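Long-range contacts in sialidase B (PDB 4XHB), which hydrolyses alpha-2,3-, alpha-2,6- and alpha-2,8-glycosidic linkages of terminal sialic acids in oligosaccharides, glycoproteins and glycolipids: residues I78-K83 and N141-D146; Y212-G217 and I292-K297; P454-A459 and E503-E508. The protein carries 1 engineered substitution. One frame throughout, in Å; residues are numbered along the deposited sequence.

Interaction 1. Residues I78-K83 and N141-D146; sequences IRDAQK and NINGID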
loop_
_atom_site.group_PDB
_atom_site.type_symbol
_atom_site.label_atom_id
_atom_site.label_comp_id
_atom_site.label_asym_id
_atom_site.label_seq_id
_atom_site.Cartn_x
_atom_site.Cartn_y
_atom_site.Cartn_z
ATOM N N ILE A 78 -18.426 -18.737 15.216
ATOM C CA ILE A 78 -19.724 -18.841 15.858
ATOM C C ILE A 78 -20.330 -20.143 15.363
ATOM O O ILE A 78 -20.699 -20.247 14.197
ATOM C CB ILE A 78 -20.630 -17.648 15.507
ATOM C CG1 ILE A 78 -19.804 -16.359 15.465
ATOM C CG2 ILE A 78 -21.737 -17.521 16.532
ATOM C CD1 ILE A 78 -20.387 -15.273 14.621
ATOM N N ARG A 79 -20.406 -21.138 16.251
ATOM C CA ARG A 79 -20.700 -22.509 15.848
ATOM C C ARG A 79 -21.771 -23.156 16.728
ATOM O O ARG A 79 -21.732 -23.051 17.956
ATOM C CB ARG A 79 -19.425 -23.357 15.897
ATOM C CG ARG A 79 -18.216 -22.737 15.197
ATOM C CD ARG A 79 -17.022 -23.683 15.232
ATOM N NE ARG A 79 -17.274 -24.854 14.394
ATOM C CZ ARG A 79 -16.440 -25.878 14.252
ATOM N NH1 ARG A 79 -15.285 -25.898 14.905
ATOM N NH2 ARG A 79 -16.773 -26.888 13.455
ATOM N N ASP A 80 -22.727 -23.819 16.083
ATOM C CA ASP A 80 -23.769 -24.571 16.788
ATOM C C ASP A 80 -24.140 -25.760 15.904
ATOM O O ASP A 80 -24.730 -25.585 14.843
ATOM C CB ASP A 80 -24.988 -23.673 17.061
ATOM C CG ASP A 80 -26.072 -24.366 17.899
ATOM O OD1 ASP A 80 -26.344 -25.565 17.671
ATOM O OD2 ASP A 80 -26.661 -23.701 18.783
ATOM N N ALA A 81 -23.781 -26.962 16.351
ATOM C CA ALA A 81 -23.960 -28.173 15.552
ATOM C C ALA A 81 -25.432 -28.540 15.364
ATOM O O ALA A 81 -25.812 -29.112 14.340
ATOM C CB ALA A 81 -23.209 -29.334 16.185
ATOM N N GLN A 82 -26.254 -28.214 16.354
ATOM C CA GLN A 82 -27.675 -28.538 16.282
ATOM C C GLN A 82 -28.335 -27.662 15.233
ATOM O O GLN A 82 -29.197 -28.120 14.474
ATOM C CB GLN A 82 -28.359 -28.364 17.642
ATOM C CG GLN A 82 -28.047 -29.451 18.653
ATOM C CD GLN A 82 -26.576 -29.529 19.018
ATOM O OE1 GLN A 82 -26.054 -28.669 19.723
ATOM N NE2 GLN A 82 -25.898 -30.569 18.534
ATOM N N LYS A 83 -27.901 -26.406 15.175
ATOM C CA LYS A 83 -28.449 -25.453 14.220
ATOM C C LYS A 83 -27.822 -25.633 12.850
ATOM O O LYS A 83 -28.341 -25.116 11.863
ATOM C CB LYS A 83 -28.242 -24.016 14.707
ATOM C CG LYS A 83 -28.984 -23.708 15.991
ATOM C CD LYS A 83 -28.773 -22.273 16.430
ATOM C CE LYS A 83 -29.533 -22.000 17.721
ATOM N NZ LYS A 83 -29.114 -22.944 18.799
ATOM N N ASN A 141 -26.965 -17.792 22.161
ATOM C CA ASN A 141 -27.952 -18.804 21.780
ATOM C C ASN A 141 -27.347 -20.113 21.303
ATOM O O ASN A 141 -28.055 -20.989 20.811
ATOM C CB ASN A 141 -28.908 -18.270 20.709
ATOM C CG ASN A 141 -29.985 -17.379 21.287
ATOM O OD1 ASN A 141 -29.869 -16.909 22.415
ATOM N ND2 ASN A 141 -31.038 -17.133 20.511
ATOM N N ILE A 142 -26.032 -20.243 21.427
ATOM C CA ILE A 142 -25.393 -21.506 21.108
ATOM C C ILE A 142 -25.902 -22.573 22.089
ATOM O O ILE A 142 -25.923 -22.353 23.296
ATOM C CB ILE A 142 -23.874 -21.381 21.138
ATOM C CG1 ILE A 142 -23.408 -20.503 19.965
ATOM C CG2 ILE A 142 -23.212 -22.749 21.071
ATOM C CD1 ILE A 142 -22.006 -19.947 20.151
ATOM N N ASN A 143 -26.337 -23.712 21.559
ATOM C CA ASN A 143 -26.955 -24.739 22.400
ATOM C C ASN A 143 -26.036 -25.247 23.508
ATOM O O ASN A 143 -24.954 -25.764 23.245
ATOM C CB ASN A 143 -27.459 -25.919 21.560
ATOM C CG ASN A 143 -28.710 -25.580 20.769
ATOM O OD1 ASN A 143 -28.803 -25.876 19.575
ATOM N ND2 ASN A 143 -29.678 -24.947 21.427
ATOM N N GLY A 144 -26.468 -25.065 24.751
ATOM C CA GLY A 144 -25.774 -25.630 25.895
ATOM C C GLY A 144 -24.517 -24.923 26.372
ATOM O O GLY A 144 -23.693 -25.538 27.036
ATOM N N ILE A 145 -24.355 -23.638 26.057
ATOM C CA ILE A 145 -23.196 -22.907 26.560
ATOM C C ILE A 145 -23.146 -23.027 28.077
ATOM O O ILE A 145 -24.148 -22.789 28.755
ATOM C CB ILE A 145 -23.234 -21.414 26.175
ATOM C CG1 ILE A 145 -22.943 -21.232 24.688
ATOM C CG2 ILE A 145 -22.230 -20.620 26.994
ATOM C CD1 ILE A 145 -23.058 -19.805 24.251
ATOM N N ASP A 146 -21.989 -23.421 28.605
ATOM C CA ASP A 146 -21.812 -23.479 30.050
ATOM C C ASP A 146 -20.469 -22.934 30.532
ATOM O O ASP A 146 -20.174 -22.971 31.722
ATOM C CB ASP A 146 -22.041 -24.900 30.569
ATOM C CG ASP A 146 -21.042 -25.895 30.023
ATOM O OD1 ASP A 146 -20.172 -25.509 29.217
ATOM O OD2 ASP A 146 -21.146 -27.082 30.380
#
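I78 and I142 meet at the rim of the N-terminal, concanavalin-type beta sandwich, where strand 74-80 runs out into a turn and meets the loop preceding strand 147-150. The apolar contact is loose, with I78 CG2 4.4 Å from I142 CD1, and F64 of strand 63-69 packs against both isoleucines. At R79 the backbone does the touching: its carbonyl oxygen lies 3.5 Å from I142 CG2, while the guanidinium turns to N86 and Y63.

D80 carries the polar half of the contact. With CG swung opposite the backbone N (chi1 -175°), its carboxylate extends to the loop and OD2 accepts the backbone N-H of N143 at 2.8 Å. The salt-bridging ammonium of K83, NZ 2.6 Å from the same OD2, approaches from the other face of the carboxylate, so two donors clamp one oxygen from above and below its plane. OD1 is turned back onto its own chain, accepting from K83 N at 3.1 Å in an Asx motif that fastens the turn after the strand.

Q82 crosses the N143 side chain at a slant, OE1 being 3.6 Å from N143 CB. The amide of N62 ties the two together, donating both to Q82 OE1 and to the backbone O of N143, the second residue of a type II turn from I142 to I145.

K83 reaches across with an extended chain that bends only at its last torsion (chi4 57°). There NZ also donates to N141 O at 3.0 Å, with a C=O...N angle of 160°.

Interaction 2. Residues Y212-G217 and I292-K297; sequences YTLSSG and IVEDKK. With 17Y ((1R,2S)-cyclopentane-1,2-diol), chain B.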
loop_
_atom_site.group_PDB
_atom_site.type_symbol
_atom_site.label_atom_id
_atom_site.label_comp_id
_atom_site.label_asym_id
_atom_site.label_seq_id
_atom_site.Cartn_x
_atom_site.Cartn_y
_atom_site.Cartn_z
ATOM N N TYR A 212 8.874 12.260 1.533
ATOM C CA TYR A 212 9.980 13.133 1.159
ATOM C C TYR A 212 9.898 14.412 1.987
ATOM O O TYR A 212 8.853 15.057 2.031
ATOM C CB TYR A 212 9.929 13.471 -0.341
ATOM C CG TYR A 212 11.247 14.004 -0.889
ATOM C CD1 TYR A 212 11.649 15.312 -0.639
ATOM C CD2 TYR A 212 12.094 13.191 -1.643
ATOM C CE1 TYR A 212 12.858 15.802 -1.128
ATOM C CE2 TYR A 212 13.303 13.672 -2.146
ATOM C CZ TYR A 212 13.682 14.976 -1.883
ATOM O OH TYR A 212 14.889 15.458 -2.364
ATOM N N THR A 213 10.998 14.769 2.646
ATOM C CA THR A 213 11.034 15.984 3.461
ATOM C C THR A 213 11.476 17.174 2.619
ATOM O O THR A 213 12.570 17.174 2.057
ATOM C CB THR A 213 11.978 15.814 4.667
ATOM O OG1 THR A 213 11.574 14.659 5.410
ATOM C CG2 THR A 213 11.931 17.055 5.594
ATOM N N LEU A 214 10.610 18.182 2.531
ATOM C CA LEU A 214 10.896 19.376 1.733
ATOM C C LEU A 214 11.705 20.411 2.522
ATOM O O LEU A 214 11.712 20.393 3.755
ATOM C CB LEU A 214 9.591 20.003 1.234
ATOM C CG LEU A 214 8.684 19.035 0.471
ATOM C CD1 LEU A 214 7.359 19.721 0.146
ATOM C CD2 LEU A 214 9.390 18.541 -0.800
ATOM N N SER A 215 12.367 21.316 1.804
ATOM C CA SER A 215 13.233 22.315 2.437
ATOM C C SER A 215 12.491 23.242 3.415
ATOM O O SER A 215 13.076 23.721 4.394
ATOM C CB SER A 215 13.963 23.147 1.377
ATOM O OG SER A 215 13.040 23.811 0.533
ATOM N N SER A 216 11.206 23.482 3.162
ATOM C CA SER A 216 10.413 24.336 4.050
ATOM C C SER A 216 10.140 23.680 5.403
ATOM O O SER A 216 9.705 24.345 6.353
ATOM C CB SER A 216 9.072 24.675 3.403
ATOM O OG SER A 216 8.299 23.481 3.281
ATOM N N GLY A 217 10.368 22.375 5.484
ATOM C CA GLY A 217 10.021 21.622 6.673
ATOM C C GLY A 217 8.752 20.811 6.473
ATOM O O GLY A 217 8.413 19.951 7.286
ATOM N N ILE A 292 8.960 10.873 -5.738
ATOM C CA ILE A 292 9.014 12.318 -5.612
ATOM C C ILE A 292 10.417 12.822 -5.309
ATOM O O ILE A 292 11.242 12.127 -4.717
ATOM C CB ILE A 292 8.000 12.826 -4.566
ATOM C CG1 ILE A 292 8.117 12.041 -3.262
ATOM C CG2 ILE A 292 6.584 12.647 -5.092
ATOM C CD1 ILE A 292 6.963 12.315 -2.302
ATOM N N VAL A 293 10.697 14.031 -5.778
ATOM C CA VAL A 293 11.952 14.705 -5.447
ATOM C C VAL A 293 11.690 16.213 -5.366
ATOM O O VAL A 293 10.727 16.718 -5.944
ATOM C CB VAL A 293 13.052 14.423 -6.493
ATOM C CG1 VAL A 293 12.874 15.333 -7.706
ATOM C CG2 VAL A 293 14.448 14.615 -5.866
ATOM N N GLU A 294 12.537 16.932 -4.644
ATOM C CA GLU A 294 12.458 18.390 -4.662
ATOM C C GLU A 294 13.683 18.997 -5.341
ATOM O O GLU A 294 14.822 18.596 -5.076
ATOM C CB GLU A 294 12.292 18.952 -3.248
ATOM C CG GLU A 294 12.162 20.483 -3.220
ATOM C CD GLU A 294 11.953 21.027 -1.824
ATOM O OE1 GLU A 294 12.762 20.699 -0.932
ATOM O OE2 GLU A 294 10.961 21.763 -1.620
ATOM N N ASP A 295 13.437 19.966 -6.223
ATOM C CA ASP A 295 14.498 20.668 -6.933
ATOM C C ASP A 295 14.873 21.935 -6.166
ATOM O O ASP A 295 14.057 22.849 -6.044
ATOM C CB ASP A 295 14.015 21.044 -8.342
ATOM C CG ASP A 295 15.084 21.761 -9.159
ATOM O OD1 ASP A 295 16.201 21.219 -9.289
ATOM O OD2 ASP A 295 14.812 22.868 -9.667
ATOM N N LYS A 296 16.098 21.982 -5.648
ATOM C CA LYS A 296 16.566 23.120 -4.854
ATOM C C LYS A 296 16.511 24.438 -5.628
ATOM O O LYS A 296 16.075 25.464 -5.094
ATOM C CB LYS A 296 17.997 22.876 -4.350
ATOM C CG LYS A 296 18.121 21.738 -3.330
ATOM C CD LYS A 296 19.530 21.126 -3.309
ATOM C CE LYS A 296 19.539 19.692 -2.741
ATOM N NZ LYS A 296 19.330 19.632 -1.246
ATOM N N LYS A 297 16.941 24.407 -6.884
ATOM C CA LYS A 297 17.028 25.633 -7.675
ATOM C C LYS A 297 15.672 26.284 -7.945
ATOM O O LYS A 297 15.482 27.464 -7.653
ATOM C CB LYS A 297 17.767 25.414 -9.001
ATOM C CG LYS A 297 17.910 26.709 -9.810
ATOM C CD LYS A 297 18.817 26.551 -11.018
ATOM C CE LYS A 297 18.026 26.624 -12.316
ATOM N NZ LYS A 297 18.928 26.615 -13.505
HETATM O OAA 17Y B . 13.523 13.259 2.347
HETATM C CAF 17Y B . 14.548 13.975 1.748
HETATM C CAD 17Y B . 15.339 14.636 2.751
HETATM C CAC 17Y B . 16.747 14.650 2.247
HETATM C CAE 17Y B . 16.791 13.741 1.056
HETATM C CAG 17Y B . 15.533 12.947 1.146
HETATM O OAB 17Y B . 15.573 11.824 1.889
HETATM O O HOH W 1 10.398 23.615 0.018
#
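Y212 lays its ring across the backbone of I292-E294, in two segments that run 10° from parallel. At the root of the side chain, CB lies near the I292 side chain, a detail left provisional by a second conformer of that isoleucine. CG stands opposite the backbone N (chi1 -162°), which carries the ring over the neighbouring strand. On one flank CD2 comes within 3.4 Å of I292 O. On the other, CE1 is 3.8 Å from E294 CB. One face receives V293 CA in a CH-pi contact, 4.1 Å from the centroid and 26° off the normal. The opposite face is taken by the bound cyclopentanediol, whose CAF sits over the ring centre; the diol is held as well by T213 N, which donates to OAA at 3.0 Å. At the tip, Y212 OH touches V293 CG2 at 3.6 Å.

Farther along, E294 sends a fully extended chain past L214 CD2 to the turn L214-G217. OE1 accepts the S215 N-H at 2.8 Å through its syn lone pair, and a water that donates to OE2 is also hydrogen-bonded to S215 OG, so both carboxylate oxygens engage S215.

Strand 212-213 belongs to the sheet built around 219-226, whereas 286-294 belongs to the next sheet along the chain; such side-by-side placing of strands from successive blades is characteristic of the six-bladed sialidase beta-propeller.

Interaction 3. Residues P454-A459 and E503-E508; sequences PGQGLA and EAQMVE. With 17Y ((1R,2S)-cyclopentane-1,2-diol), chain B.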
loop_
_atom_site.group_PDB
_atom_site.type_symbol
_atom_site.label_atom_id
_atom_site.label_comp_id
_atom_site.label_asym_id
_atom_site.label_seq_id
_atom_site.Cartn_x
_atom_site.Cartn_y
_atom_site.Cartn_z
ATOM N N PRO A 454 9.515 3.124 -7.155
ATOM C CA PRO A 454 8.718 3.983 -6.271
ATOM C C PRO A 454 9.498 4.474 -5.065
ATOM O O PRO A 454 10.383 3.770 -4.576
ATOM C CB PRO A 454 7.572 3.073 -5.821
ATOM C CG PRO A 454 8.025 1.676 -6.080
ATOM C CD PRO A 454 9.024 1.733 -7.205
ATOM N N GLY A 455 9.157 5.669 -4.592
ATOM C CA GLY A 455 9.764 6.209 -3.390
ATOM C C GLY A 455 10.268 7.615 -3.611
ATOM O O GLY A 455 9.483 8.536 -3.861
ATOM N N GLN A 456 11.579 7.796 -3.497
ATOM C CA GLN A 456 12.165 9.122 -3.680
ATOM C C GLN A 456 13.058 9.155 -4.918
ATOM O O GLN A 456 13.696 8.162 -5.250
ATOM C CB GLN A 456 13.033 9.509 -2.479
ATOM C CG GLN A 456 12.405 9.307 -1.100
ATOM C CD GLN A 456 13.286 9.868 0.013
ATOM O OE1 GLN A 456 14.512 9.999 -0.139
ATOM N NE2 GLN A 456 12.670 10.201 1.133
ATOM N N GLY A 457 13.124 10.310 -5.575
ATOM C CA GLY A 457 14.198 10.571 -6.526
ATOM C C GLY A 457 15.350 11.091 -5.683
ATOM O O GLY A 457 15.187 11.233 -4.474
ATOM N N LEU A 458 16.495 11.383 -6.304
ATOM C CA LEU A 458 17.653 11.874 -5.575
ATOM C C LEU A 458 18.043 13.252 -6.070
ATOM O O LEU A 458 18.256 13.438 -7.265
ATOM C CB LEU A 458 18.841 10.934 -5.784
ATOM C CG LEU A 458 20.146 11.384 -5.128
ATOM C CD1 LEU A 458 20.026 11.421 -3.605
ATOM C CD2 LEU A 458 21.311 10.477 -5.583
ATOM N N ALA A 459 18.125 14.216 -5.158
ATOM C CA ALA A 459 18.616 15.551 -5.491
ATOM C C ALA A 459 20.029 15.663 -4.950
ATOM O O ALA A 459 20.223 15.712 -3.744
ATOM C CB ALA A 459 17.722 16.632 -4.860
ATOM N N GLU A 503 13.396 -2.736 -8.175
ATOM C CA GLU A 503 13.088 -1.458 -7.531
ATOM C C GLU A 503 14.285 -0.973 -6.742
ATOM O O GLU A 503 14.797 -1.685 -5.874
ATOM C CB GLU A 503 11.851 -1.598 -6.639
ATOM C CG GLU A 503 10.618 -2.040 -7.447
ATOM C CD GLU A 503 9.533 -2.699 -6.621
ATOM O OE1 GLU A 503 8.338 -2.558 -6.985
ATOM O OE2 GLU A 503 9.864 -3.369 -5.621
ATOM N N ALA A 504 14.720 0.249 -7.047
ATOM C CA ALA A 504 15.992 0.763 -6.551
ATOM C C ALA A 504 15.781 2.106 -5.877
ATOM O O ALA A 504 15.005 2.914 -6.372
ATOM C CB ALA A 504 16.959 0.936 -7.716
ATOM N N GLN A 505 16.488 2.344 -4.773
ATOM C CA GLN A 505 16.461 3.632 -4.091
ATOM C C GLN A 505 17.901 4.060 -3.785
ATOM O O GLN A 505 18.757 3.214 -3.525
ATOM C CB GLN A 505 15.620 3.552 -2.808
ATOM C CG GLN A 505 14.107 3.451 -3.098
ATOM C CD GLN A 505 13.536 4.773 -3.581
ATOM O OE1 GLN A 505 13.099 5.594 -2.772
ATOM N NE2 GLN A 505 13.556 4.995 -4.902
ATOM N N MET A 506 18.156 5.366 -3.813
ATOM C CA MET A 506 19.526 5.888 -3.782
ATOM C C MET A 506 19.843 6.722 -2.542
ATOM O O MET A 506 18.966 7.392 -1.984
ATOM C CB MET A 506 19.772 6.764 -5.020
ATOM C CG MET A 506 19.515 6.063 -6.353
ATOM S SD MET A 506 19.351 7.219 -7.739
ATOM C CE MET A 506 17.674 7.809 -7.487
ATOM N N VAL A 507 21.113 6.708 -2.139
ATOM C CA VAL A 507 21.610 7.635 -1.129
ATOM C C VAL A 507 22.913 8.251 -1.616
ATOM O O VAL A 507 23.723 7.585 -2.263
ATOM C CB VAL A 507 21.853 6.952 0.242
ATOM C CG1 VAL A 507 20.569 6.330 0.784
ATOM C CG2 VAL A 507 22.948 5.905 0.145
ATOM N N GLU A 508 23.117 9.529 -1.319
ATOM C CA GLU A 508 24.388 10.156 -1.660
ATOM C C GLU A 508 25.303 9.995 -0.450
ATOM O O GLU A 508 25.082 10.624 0.580
ATOM C CB GLU A 508 24.179 11.630 -2.029
ATOM C CG GLU A 508 25.435 12.325 -2.552
ATOM C CD GLU A 508 25.149 13.692 -3.156
ATOM O OE1 GLU A 508 24.107 14.296 -2.816
ATOM O OE2 GLU A 508 25.967 14.146 -3.990
HETATM O OAA 17Y B . 13.523 13.259 2.347
HETATM C CAF 17Y B . 14.548 13.975 1.748
HETATM C CAD 17Y B . 15.339 14.636 2.751
HETATM C CAC 17Y B . 16.747 14.650 2.247
HETATM C CAE 17Y B . 16.791 13.741 1.056
HETATM C CAG 17Y B . 15.533 12.947 1.146
HETATM O OAB 17Y B . 15.573 11.824 1.889
HETATM O O HOH W 2 16.229 7.408 -3.936
HETATM O O HOH W 3 21.614 13.726 -1.728
#
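Segments 454-459 and 503-508, on strands of successive blades of the catalytic beta-propeller, run 17° from parallel, and the second opens with E503, a predicted active-site residue. E503 CG rests 4.1 Å from P454 CD, and its carboxylate reaches onward to Y615 and R519. The bridge between the strands is the amide of Q505. Its OE1 takes the N-H of Q456 at 2.8 Å, almost straight (174°) and on a lone pair in the carbonyl plane. NE2 donates to Q456 O at 3.2 Å and to A504 O at 2.9 Å, so one buried amide grips both backbone polar groups of Q456 and is fixed in rotation by its own strand. G455, lacking a side chain, lets its CA come within 3.4 Å of OE1. A water accepts from M506 N. The Q456 side chain turns elsewhere, OE1 accepting from OAB of the diol at 2.9 Å and NE2 donating to L211 O. Beyond the amide, M506 bends at chi3 (-78°) to set CE 3.7 Å from L458 CB. M506 also packs on I467 of strand 466-472 and T516 of strand 513-518, while G455 and G457 pair with I292 of strand 286-294.

Interactions 2 and 3 are next-door neighbours in the propeller, with centres about 13 Å apart, whereas interaction 1 belongs to the separate lectin-like domain across the chain's centre, its centre about 61 Å and 57 Å from theirs. Strands 286-294 and 451-459 join the neighbouring pair: I292 O and G457 N are 2.8 Å apart, a probable hydrogen bond. The cyclopentanediol touches both contacts and also bonds to T619, marking a site distinct from the catalytic one, since E503 OE2 is 17.9 Å from 17Y OAB. The catalytic end is reached through interaction 3, where E503 lies about 2 Å, between side chains, from the probable nucleophile Y615.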